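Local coordinates for Sodium/calcium exchanger membrane region domain-containing protein (Archaeoglobus fulgidus, PDB 4KPP) that probably exchanges calcium ions for protons across the membrane as an archaeal member of the sodium/calcium exchanger family, at residues Val44-Leu49 and Phe218-Ser223; Val132-Gly137 and Ala273-Leu278; Val317-Ala322 and Glu358-Ile363. All coordinates share one frame; numbering follows the deposited sequence.

Contact 1 (Val44-Leu49 and Phe218-Ser223); sequences VSASFL and FTILMS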
# COMPACT_ATOMS: atom_id res chain seq x y z
N VAL A 44 7.33 6.29 10.17
CA VAL A 44 5.95 6.09 10.59
C VAL A 44 5.29 7.41 11.00
O VAL A 44 4.15 7.69 10.63
CB VAL A 44 5.88 5.07 11.75
CG1 VAL A 44 4.49 5.04 12.38
CG2 VAL A 44 6.28 3.68 11.26
N SER A 45 6.02 8.22 11.75
CA SER A 45 5.53 9.52 12.21
C SER A 45 5.22 10.45 11.04
O SER A 45 4.14 11.03 10.97
CB SER A 45 6.55 10.18 13.14
OG SER A 45 6.95 9.27 14.15
N ALA A 46 6.18 10.58 10.13
CA ALA A 46 6.00 11.41 8.95
C ALA A 46 4.82 10.94 8.10
O ALA A 46 4.21 11.73 7.39
CB ALA A 46 7.28 11.43 8.12
N SER A 47 4.51 9.65 8.19
CA SER A 47 3.39 9.08 7.44
C SER A 47 2.04 9.59 7.93
O SER A 47 1.15 9.86 7.12
CB SER A 47 3.43 7.55 7.48
OG SER A 47 2.36 7.01 6.72
N PHE A 48 1.87 9.72 9.24
CA PHE A 48 0.63 10.27 9.80
C PHE A 48 0.49 11.74 9.44
O PHE A 48 -0.61 12.22 9.16
CB PHE A 48 0.58 10.11 11.32
CG PHE A 48 0.38 8.69 11.79
CD1 PHE A 48 -0.87 8.10 11.72
CD2 PHE A 48 1.43 7.96 12.32
CE1 PHE A 48 -1.06 6.80 12.16
CE2 PHE A 48 1.24 6.67 12.76
CZ PHE A 48 -0.01 6.08 12.67
N LEU A 49 1.62 12.45 9.45
CA LEU A 49 1.64 13.86 9.09
C LEU A 49 1.16 14.04 7.65
O LEU A 49 0.32 14.90 7.37
CB LEU A 49 3.05 14.45 9.24
CG LEU A 49 3.62 14.43 10.67
CD1 LEU A 49 5.10 14.81 10.67
CD2 LEU A 49 2.82 15.36 11.58
N PHE A 218 10.45 15.29 3.39
CA PHE A 218 11.88 15.42 3.64
C PHE A 218 12.36 14.38 4.64
O PHE A 218 13.39 13.73 4.43
CB PHE A 218 12.20 16.83 4.15
CG PHE A 218 13.60 16.99 4.66
CD1 PHE A 218 14.67 17.14 3.78
CD2 PHE A 218 13.86 17.00 6.03
CE1 PHE A 218 15.96 17.29 4.25
CE2 PHE A 218 15.16 17.16 6.50
CZ PHE A 218 16.20 17.30 5.61
N THR A 219 11.60 14.21 5.72
CA THR A 219 11.95 13.26 6.76
C THR A 219 12.03 11.83 6.24
O THR A 219 12.99 11.11 6.52
CB THR A 219 10.94 13.33 7.92
OG1 THR A 219 11.06 14.59 8.58
CG2 THR A 219 11.20 12.22 8.92
N ILE A 220 11.03 11.42 5.46
CA ILE A 220 11.02 10.09 4.87
C ILE A 220 12.25 9.84 4.00
O ILE A 220 12.91 8.81 4.12
CB ILE A 220 9.73 9.86 4.05
CG1 ILE A 220 8.53 9.78 5.00
CG2 ILE A 220 9.84 8.60 3.22
CD1 ILE A 220 7.21 9.53 4.29
N LEU A 221 12.57 10.80 3.13
CA LEU A 221 13.72 10.66 2.23
C LEU A 221 15.05 10.62 2.99
O LEU A 221 16.03 10.04 2.52
CB LEU A 221 13.73 11.78 1.18
CG LEU A 221 12.50 11.85 0.28
CD1 LEU A 221 12.57 13.04 -0.67
CD2 LEU A 221 12.31 10.55 -0.49
N MET A 222 15.08 11.24 4.17
CA MET A 222 16.28 11.25 5.01
C MET A 222 16.31 10.08 5.99
O MET A 222 17.19 10.00 6.84
CB MET A 222 16.40 12.56 5.78
CG MET A 222 16.51 13.80 4.90
SD MET A 222 18.04 13.85 3.94
CE MET A 222 19.24 13.93 5.26
N SER A 223 15.35 9.17 5.86
CA SER A 223 15.21 8.07 6.81
C SER A 223 15.23 6.67 6.20
O SER A 223 15.67 5.71 6.84
CB SER A 223 13.93 8.25 7.64
OG SER A 223 13.96 9.47 8.36

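Contact 2 (Val132-Gly137 and Ala273-Leu278); sequences VELDDG and ASMNAL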
# COMPACT_ATOMS: atom_id res chain seq x y z
N VAL A 132 -19.44 -7.35 6.13
CA VAL A 132 -19.08 -5.98 5.79
C VAL A 132 -19.47 -5.68 4.34
O VAL A 132 -19.05 -6.38 3.42
CB VAL A 132 -17.56 -5.74 5.96
CG1 VAL A 132 -17.15 -4.47 5.25
CG2 VAL A 132 -17.20 -5.68 7.43
N GLU A 133 -20.29 -4.65 4.16
CA GLU A 133 -20.75 -4.28 2.82
C GLU A 133 -19.94 -3.12 2.23
O GLU A 133 -19.54 -2.20 2.95
CB GLU A 133 -22.24 -3.92 2.86
CG GLU A 133 -22.62 -2.96 3.97
CD GLU A 133 -24.12 -2.81 4.12
OE1 GLU A 133 -24.55 -2.01 4.98
OE2 GLU A 133 -24.86 -3.50 3.39
N LEU A 134 -19.70 -3.18 0.93
CA LEU A 134 -18.94 -2.15 0.24
C LEU A 134 -19.82 -1.32 -0.70
O LEU A 134 -20.86 -1.79 -1.15
CB LEU A 134 -17.76 -2.75 -0.53
CG LEU A 134 -16.66 -3.48 0.24
CD1 LEU A 134 -16.45 -2.88 1.63
CD2 LEU A 134 -16.94 -4.98 0.33
N ASP A 135 -19.38 -0.10 -1.00
CA ASP A 135 -20.12 0.80 -1.88
C ASP A 135 -20.13 0.28 -3.31
O ASP A 135 -19.36 -0.62 -3.66
CB ASP A 135 -19.50 2.20 -1.85
CG ASP A 135 -19.03 2.60 -0.46
OD1 ASP A 135 -19.84 3.17 0.30
OD2 ASP A 135 -17.85 2.35 -0.14
N ASP A 136 -21.00 0.84 -4.14
CA ASP A 136 -21.10 0.45 -5.54
C ASP A 136 -19.88 0.92 -6.33
O ASP A 136 -19.54 0.34 -7.37
CB ASP A 136 -22.37 1.01 -6.18
CG ASP A 136 -23.63 0.37 -5.64
OD1 ASP A 136 -23.56 -0.79 -5.20
OD2 ASP A 136 -24.69 1.03 -5.67
N GLY A 137 -19.23 1.97 -5.84
CA GLY A 137 -18.08 2.54 -6.51
C GLY A 137 -16.88 1.62 -6.52
O GLY A 137 -15.94 1.83 -7.29
N ALA A 273 -15.85 3.67 3.90
CA ALA A 273 -14.75 4.53 3.50
C ALA A 273 -13.40 3.92 3.88
O ALA A 273 -12.42 4.05 3.16
CB ALA A 273 -14.90 5.91 4.11
N SER A 274 -13.37 3.25 5.03
CA SER A 274 -12.16 2.60 5.51
C SER A 274 -11.73 1.49 4.55
O SER A 274 -10.55 1.37 4.21
CB SER A 274 -12.38 2.03 6.91
OG SER A 274 -11.18 1.50 7.44
N MET A 275 -12.68 0.69 4.10
CA MET A 275 -12.40 -0.38 3.14
C MET A 275 -12.11 0.16 1.74
O MET A 275 -11.33 -0.43 1.00
CB MET A 275 -13.54 -1.40 3.09
CG MET A 275 -13.77 -2.18 4.37
SD MET A 275 -12.29 -3.04 4.97
CE MET A 275 -11.80 -3.96 3.51
N ASN A 276 -12.75 1.27 1.39
CA ASN A 276 -12.48 1.92 0.11
C ASN A 276 -11.01 2.28 -0.03
O ASN A 276 -10.43 2.14 -1.11
CB ASN A 276 -13.32 3.20 -0.04
CG ASN A 276 -14.76 2.91 -0.41
OD1 ASN A 276 -15.06 1.89 -1.02
ND2 ASN A 276 -15.65 3.82 -0.06
N ALA A 277 -10.41 2.72 1.07
CA ALA A 277 -9.02 3.15 1.08
C ALA A 277 -8.08 1.96 0.98
O ALA A 277 -7.10 2.00 0.24
CB ALA A 277 -8.73 3.97 2.34
N LEU A 278 -8.38 0.91 1.74
CA LEU A 278 -7.56 -0.30 1.72
C LEU A 278 -7.59 -0.99 0.36
O LEU A 278 -6.59 -1.55 -0.09
CB LEU A 278 -8.01 -1.27 2.81
CG LEU A 278 -7.81 -0.85 4.26
CD1 LEU A 278 -8.15 -2.01 5.18
CD2 LEU A 278 -6.39 -0.37 4.50

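Contact 3 (Val317-Ala322 and Glu358-Ile363); sequences VLLTAA and EVRYII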
# COMPACT_ATOMS: atom_id res chain seq x y z
N VAL A 317 5.78 -13.42 -7.19
CA VAL A 317 4.87 -12.63 -8.00
C VAL A 317 3.63 -13.44 -8.38
O VAL A 317 2.51 -12.95 -8.31
CB VAL A 317 5.56 -12.11 -9.28
CG1 VAL A 317 4.55 -11.51 -10.26
CG2 VAL A 317 6.63 -11.08 -8.92
N LEU A 318 3.86 -14.70 -8.76
CA LEU A 318 2.78 -15.62 -9.08
C LEU A 318 1.85 -15.82 -7.88
O LEU A 318 0.62 -15.78 -8.02
CB LEU A 318 3.35 -16.97 -9.53
CG LEU A 318 2.39 -18.15 -9.69
CD1 LEU A 318 1.31 -17.84 -10.71
CD2 LEU A 318 3.15 -19.41 -10.06
N LEU A 319 2.44 -16.00 -6.71
CA LEU A 319 1.69 -16.18 -5.47
C LEU A 319 0.87 -14.92 -5.19
O LEU A 319 -0.29 -15.01 -4.80
CB LEU A 319 2.65 -16.43 -4.30
CG LEU A 319 2.26 -17.34 -3.13
CD1 LEU A 319 3.30 -17.23 -2.02
CD2 LEU A 319 0.87 -17.03 -2.59
N THR A 320 1.49 -13.76 -5.40
CA THR A 320 0.84 -12.48 -5.15
C THR A 320 -0.30 -12.25 -6.12
O THR A 320 -1.37 -11.77 -5.74
CB THR A 320 1.84 -11.31 -5.25
OG1 THR A 320 2.99 -11.59 -4.46
CG2 THR A 320 1.19 -10.02 -4.77
N ALA A 321 -0.08 -12.61 -7.38
CA ALA A 321 -1.11 -12.50 -8.40
C ALA A 321 -2.27 -13.44 -8.09
O ALA A 321 -3.43 -13.09 -8.27
CB ALA A 321 -0.53 -12.81 -9.77
N ALA A 322 -1.93 -14.63 -7.60
CA ALA A 322 -2.92 -15.63 -7.24
C ALA A 322 -3.79 -15.14 -6.09
O ALA A 322 -5.02 -15.25 -6.14
CB ALA A 322 -2.25 -16.95 -6.87
N GLU A 358 7.35 -25.75 -2.47
CA GLU A 358 6.17 -26.60 -2.54
C GLU A 358 4.93 -25.84 -2.08
O GLU A 358 3.88 -25.90 -2.73
CB GLU A 358 6.35 -27.86 -1.70
CG GLU A 358 7.59 -28.69 -2.04
CD GLU A 358 8.83 -28.24 -1.29
OE1 GLU A 358 8.78 -27.21 -0.59
OE2 GLU A 358 9.87 -28.91 -1.41
N VAL A 359 5.05 -25.14 -0.96
CA VAL A 359 3.93 -24.40 -0.38
C VAL A 359 3.51 -23.20 -1.24
O VAL A 359 2.33 -22.92 -1.38
CB VAL A 359 4.23 -23.96 1.06
CG1 VAL A 359 3.08 -23.15 1.63
CG2 VAL A 359 4.50 -25.18 1.93
N ARG A 360 4.49 -22.51 -1.82
CA ARG A 360 4.20 -21.38 -2.69
C ARG A 360 3.33 -21.80 -3.87
O ARG A 360 2.38 -21.10 -4.24
CB ARG A 360 5.49 -20.73 -3.19
CG ARG A 360 6.42 -20.24 -2.09
CD ARG A 360 7.63 -19.50 -2.66
NE ARG A 360 8.70 -19.36 -1.67
CZ ARG A 360 9.87 -20.00 -1.74
NH1 ARG A 360 10.12 -20.82 -2.75
NH2 ARG A 360 10.78 -19.81 -0.80
N TYR A 361 3.64 -22.96 -4.45
CA TYR A 361 2.85 -23.47 -5.56
C TYR A 361 1.49 -24.01 -5.11
O TYR A 361 0.48 -23.82 -5.80
CB TYR A 361 3.62 -24.54 -6.33
CG TYR A 361 4.59 -23.98 -7.35
CD1 TYR A 361 4.16 -23.55 -8.59
CD2 TYR A 361 5.95 -23.88 -7.05
CE1 TYR A 361 5.04 -23.03 -9.52
CE2 TYR A 361 6.84 -23.36 -7.98
CZ TYR A 361 6.38 -22.94 -9.21
OH TYR A 361 7.27 -22.43 -10.13
N ILE A 362 1.46 -24.66 -3.96
CA ILE A 362 0.22 -25.20 -3.42
C ILE A 362 -0.78 -24.09 -3.12
O ILE A 362 -1.93 -24.15 -3.54
CB ILE A 362 0.46 -26.05 -2.15
CG1 ILE A 362 1.10 -27.39 -2.52
CG2 ILE A 362 -0.84 -26.29 -1.40
CD1 ILE A 362 1.49 -28.23 -1.32
N ILE A 363 -0.33 -23.07 -2.39
CA ILE A 363 -1.18 -21.94 -2.03
C ILE A 363 -1.59 -21.15 -3.27
O ILE A 363 -2.72 -20.66 -3.36
CB ILE A 363 -0.50 -21.01 -1.00
CG1 ILE A 363 -0.10 -21.81 0.24
CG2 ILE A 363 -1.43 -19.88 -0.60
CD1 ILE A 363 -1.26 -22.44 0.97

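Contact 1 (Val44-Leu49 and Phe218-Ser223)
Ala46 drives its CB against Ile220 CG1 at 3.7 Å, the closest approach between Val44-Leu49 and Phe218-Ser223. The methyl points directly at the other segment, whereas Ile220 has to reach across: with the Ile220 chi1 at -69°, CG1 is anti to the carbonyl carbon and swings the ethyl branch onto Ala46. Thr219 makes the looser half of the pair, its CG2 standing 4.1 Å from the same Ala46 CB. That methyl is anti to the backbone N, while OG1 is turned back to the carbonyl of Phe215 on its own helix. This is apolar helix-helix packing in a membrane transporter, joining helix 32-60 to the C-terminal end of helix 202-221. The small alanine lets the backbones close to 6.6 Å between the CA atoms of Ala46 and Ile220, and the summed buried area is a modest 116 Å². Just past the helix end, Ser223 OG donates to Thr219 O at 2.6 Å, from above the carbonyl plane with a C=O...donor angle of 144°. On the loose side, Phe218 lies on the surface with Met222 CG over one face of its ring, displaced toward the rim and 3.5 Å above the plane, and a bound oleic acid touches both residues.

Contact 2 (Val132-Gly137 and Ala273-Leu278)
The short strand 131-133 and the turn that follows it lie across helix 271-285, with Val132, Leu134 and Asp135 meeting Met275 and Asn276. The strand pairs antiparallel with 335-337, part of the segment carrying the calcium site of Ile330, Asp333, Lys335 and Glu340; the Leu134 side chain comes within about 6 Å of the bound calcium. Leu134 CD1 presses on Met275 CB at 3.6 Å. Higher up the methionine, Val132 CG1 meets Met275 CG at 4.2 Å, and bends at chi2 (-55°) and chi3 fold the thioether chain compactly. Ile336 touches both Leu134 and Met275, so strand 335-337 helps to enclose this apolar part. Beside it, Asn276 ND2 donates to Asp135 OD2 over 2.6 Å in a bent bond, the N-H...O angle being 137°. The amide comes from above the carboxylate plane, 46° out of it. With a leucine here, Asp135 OD2 would probably lose its N-H partner across the contact, leaving the carboxylate freer to turn. Asn276 OD1 also sits 3.0 Å from Asp135 OD2, a meeting of two acceptors, so the attraction of the N-H is likely to be partly offset by repulsion from the neighbouring amide oxygen.

Contact 3 (Val317-Ala322 and Glu358-Ile363)
Leu318 extends its CG anti to the backbone N (chi1 169°), and Tyr361 holds its CG beside the backbone N (chi1 -82°), which brings the ring back toward the leucine although its CB points away. Their meeting is Leu318 CD2 to Tyr361 CE1 at 4.1 Å, with the two side chains crossing at about a right angle. The frame is a pair of neighbouring helices, 311-331 and 357-377, running in nearly the same direction: over these segments the axes cross at 27° and approach to 9.4 Å. Leu319 has the largest single share of the interface, 71 Å² of the 201 Å² summed over both sides. Its chi1 departs from a staggered position, and its CG rests 3.9 Å from Arg360 O, a carbonyl that also accepts a hydrogen bond from Ser364 OG. Leu319 CD1 lies alongside the root of the arginine, 4.3 Å from Arg360 CB. Beyond that root the chain leads away from Leu319, and Arg360 NH1 forms a salt bridge with Glu315, one turn earlier on the helix of Leu319, which probably adds a polar tie between the two helices. On the buried side, the Leu319 and Ile363 side chains cross obliquely, Leu319 CD2 meeting Ile363 CG2 at 4.2 Å.

Contacts 1 and 2 interlock along the chain, their segments coming in the order 44-49, 132-137, 218-223 and 273-278, while contact 3 follows in series. Their centres are 27 Å apart for contacts 1 and 2 and also for contacts 2 and 3, against 33 Å for contacts 1 and 3, which lie on opposite sides of the chain's centre. None touches another, but shared helices connect them: helix 242-267 packs against contacts 1 and 2, and helix 96-127 against contacts 2 and 3. Contacts 1 and 2 each join the two sodium/calcium exchanger regions of the chain, so the early and late parts of the transporter are packed together at separate places, one of them close to calcium.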